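Local structure of CELL division inhibitor (Pyrococcus furiosus, 1G3Q) at residues 61-66 / 99-104. The protein probably binds and hydrolyses ATP as a MinD-type P-loop ATPase of the cell division apparatus, and is seen here with ADP and magnesium. Sequence-based numbering, arbitrary orientation.
Sequences DVLAGE and RKLPEV
Leu63, in the last turn of helix 59-63, packs against Leu101 and Val104 in the first turn of helix 101-106, an apolar helix-helix contact with one water bridge at its edge. Within the P-loop ATPase domain, helix 59-63 falls between strands 34-38 and 74-75 in the chain and helix 101-106 between strands 81-84 and 114-118; the side chain of Leu101 is about 14 Å from that of the bound magnesium ion's nearest point. Both methyls of Leu63 straddle the Leu101 side chain. CD1 comes nearest, touching Leu101 CD2 at 3.6 Å, the closest approach of the two segments, while CD2 also reaches the start of the second helix, 3.9 Å from the backbone C of Lys100 and 4.0 Å from Val104 CG2. With CG anti to its own carbonyl carbon (chi1 -60°), Leu63 carries this fork across to the other helix. One turn beyond Leu101, Val104 faces the first helix and also meets Val62, their CG1 methyls 3.8 Å apart; Ala72 and Val69, from the chain between the segments, extend this patch against Val62 and Val104 respectively. Lys100 runs along the edge, extended beyond CG, and its NZ donates to a water at 3.2 Å, which in turn donates to Leu63 O at 2.8 Å. Beside this bridge the first helix ends in a Schellman motif: Gly65 takes positive phi (74°), and Glu66 N bonds back to Asp61 O at 2.9 Å. No direct hydrogen bond or salt bridge joins the segments. Cohesion therefore probably rests on the methyls of Val62, Leu63, Leu101 and Val104, the first three of these residues buried, while the water lets the lysine ammonium reach a carbonyl at the helix C-terminus, where its positive charge would be electrostatically favourable.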
loop_
_atom_site.group_PDB
_atom_site.type_symbol
_atom_site.label_atom_id
_atom_site.label_comp_id
_atom_site.label_asym_id
_atom_site.label_seq_id
_atom_site.Cartn_x
_atom_site.Cartn_y
_atom_site.Cartn_z
ATOM N N ASP A 61 -0.945 5.674 -18.316
ATOM C CA ASP A 61 -1.644 6.186 -19.490
ATOM C C ASP A 61 -2.505 7.368 -19.068
ATOM O O ASP A 61 -2.573 8.388 -19.758
ATOM C CB ASP A 61 -2.533 5.100 -20.101
ATOM C CG ASP A 61 -1.736 4.004 -20.773
ATOM O OD1 ASP A 61 -1.024 4.308 -21.751
ATOM O OD2 ASP A 61 -1.823 2.841 -20.328
ATOM N N VAL A 62 -3.160 7.221 -17.923
ATOM C CA VAL A 62 -4.022 8.265 -17.382
ATOM C C VAL A 62 -3.200 9.511 -17.057
ATOM O O VAL A 62 -3.570 10.628 -17.435
ATOM C CB VAL A 62 -4.734 7.777 -16.092
ATOM C CG1 VAL A 62 -5.654 8.863 -15.556
ATOM C CG2 VAL A 62 -5.526 6.499 -16.382
ATOM N N LEU A 63 -2.078 9.312 -16.369
ATOM C CA LEU A 63 -1.202 10.414 -15.976
ATOM C C LEU A 63 -0.530 11.094 -17.162
ATOM O O LEU A 63 0.006 12.196 -17.031
ATOM C CB LEU A 63 -0.138 9.920 -14.991
ATOM C CG LEU A 63 -0.658 9.310 -13.682
ATOM C CD1 LEU A 63 0.516 8.806 -12.855
ATOM C CD2 LEU A 63 -1.459 10.345 -12.898
ATOM N N ALA A 64 -0.548 10.437 -18.317
ATOM C CA ALA A 64 0.042 11.013 -19.520
ATOM C C ALA A 64 -1.059 11.749 -20.277
ATOM O O ALA A 64 -0.817 12.352 -21.322
ATOM C CB ALA A 64 0.646 9.917 -20.399
ATOM N N GLY A 65 -2.270 11.697 -19.727
ATOM C CA GLY A 65 -3.409 12.354 -20.345
ATOM C C GLY A 65 -3.898 11.620 -21.577
ATOM O O GLY A 65 -4.562 12.208 -22.434
ATOM N N GLU A 66 -3.580 10.331 -21.668
ATOM C CA GLU A 66 -3.979 9.529 -22.821
ATOM C C GLU A 66 -5.153 8.591 -22.560
ATOM O O GLU A 66 -5.567 7.851 -23.454
ATOM C CB GLU A 66 -2.786 8.708 -23.328
ATOM C CG GLU A 66 -1.653 9.533 -23.919
ATOM C CD GLU A 66 -2.099 10.367 -25.107
ATOM O OE1 GLU A 66 -2.742 9.813 -26.025
ATOM O OE2 GLU A 66 -1.804 11.580 -25.125
ATOM N N ARG A 99 2.475 14.639 -10.878
ATOM C CA ARG A 99 1.766 15.747 -10.251
ATOM C C ARG A 99 0.249 15.633 -10.390
ATOM O O ARG A 99 -0.497 16.293 -9.667
ATOM C CB ARG A 99 2.254 17.072 -10.846
ATOM C CG ARG A 99 3.747 17.307 -10.639
ATOM C CD ARG A 99 4.256 18.440 -11.518
ATOM N NE ARG A 99 3.913 18.227 -12.921
ATOM C CZ ARG A 99 4.098 19.129 -13.877
ATOM N NH1 ARG A 99 4.635 20.306 -13.579
ATOM N NH2 ARG A 99 3.711 18.874 -15.121
ATOM N N LYS A 100 -0.211 14.787 -11.307
ATOM C CA LYS A 100 -1.646 14.610 -11.512
ATOM C C LYS A 100 -2.236 13.452 -10.710
ATOM O O LYS A 100 -3.432 13.175 -10.802
ATOM C CB LYS A 100 -1.948 14.413 -12.999
ATOM C CG LYS A 100 -1.782 15.687 -13.813
ATOM C CD LYS A 100 -1.973 15.447 -15.295
ATOM C CE LYS A 100 -1.909 16.768 -16.057
ATOM N NZ LYS A 100 -1.982 16.551 -17.527
ATOM N N LEU A 101 -1.400 12.783 -9.924
ATOM C CA LEU A 101 -1.861 11.661 -9.113
ATOM C C LEU A 101 -2.977 12.053 -8.140
ATOM O O LEU A 101 -4.026 11.411 -8.106
ATOM C CB LEU A 101 -0.686 11.040 -8.347
ATOM C CG LEU A 101 0.182 10.073 -9.159
ATOM C CD1 LEU A 101 1.445 9.711 -8.387
ATOM C CD2 LEU A 101 -0.635 8.818 -9.470
ATOM N N PRO A 102 -2.770 13.116 -7.341
ATOM C CA PRO A 102 -3.811 13.528 -6.393
ATOM C C PRO A 102 -5.190 13.756 -7.012
ATOM O O PRO A 102 -6.186 13.256 -6.496
ATOM C CB PRO A 102 -3.226 14.792 -5.776
ATOM C CG PRO A 102 -1.759 14.473 -5.742
ATOM C CD PRO A 102 -1.532 13.887 -7.121
ATOM N N GLU A 103 -5.255 14.498 -8.113
ATOM C CA GLU A 103 -6.541 14.761 -8.750
ATOM C C GLU A 103 -7.151 13.493 -9.344
ATOM O O GLU A 103 -8.360 13.278 -9.253
ATOM C CB GLU A 103 -6.400 15.840 -9.834
ATOM C CG GLU A 103 -5.493 15.486 -11.004
ATOM C CD GLU A 103 -5.198 16.685 -11.899
ATOM O OE1 GLU A 103 -4.661 17.696 -11.392
ATOM O OE2 GLU A 103 -5.501 16.618 -13.108
ATOM N N VAL A 104 -6.316 12.646 -9.936
ATOM C CA VAL A 104 -6.809 11.408 -10.532
ATOM C C VAL A 104 -7.382 10.456 -9.487
ATOM O O VAL A 104 -8.502 9.971 -9.625
ATOM C CB VAL A 104 -5.695 10.668 -11.299
ATOM C CG1 VAL A 104 -6.209 9.312 -11.774
ATOM C CG2 VAL A 104 -5.245 11.500 -12.488
HETATM O O HOH W 1 0.284 14.513 -18.624
#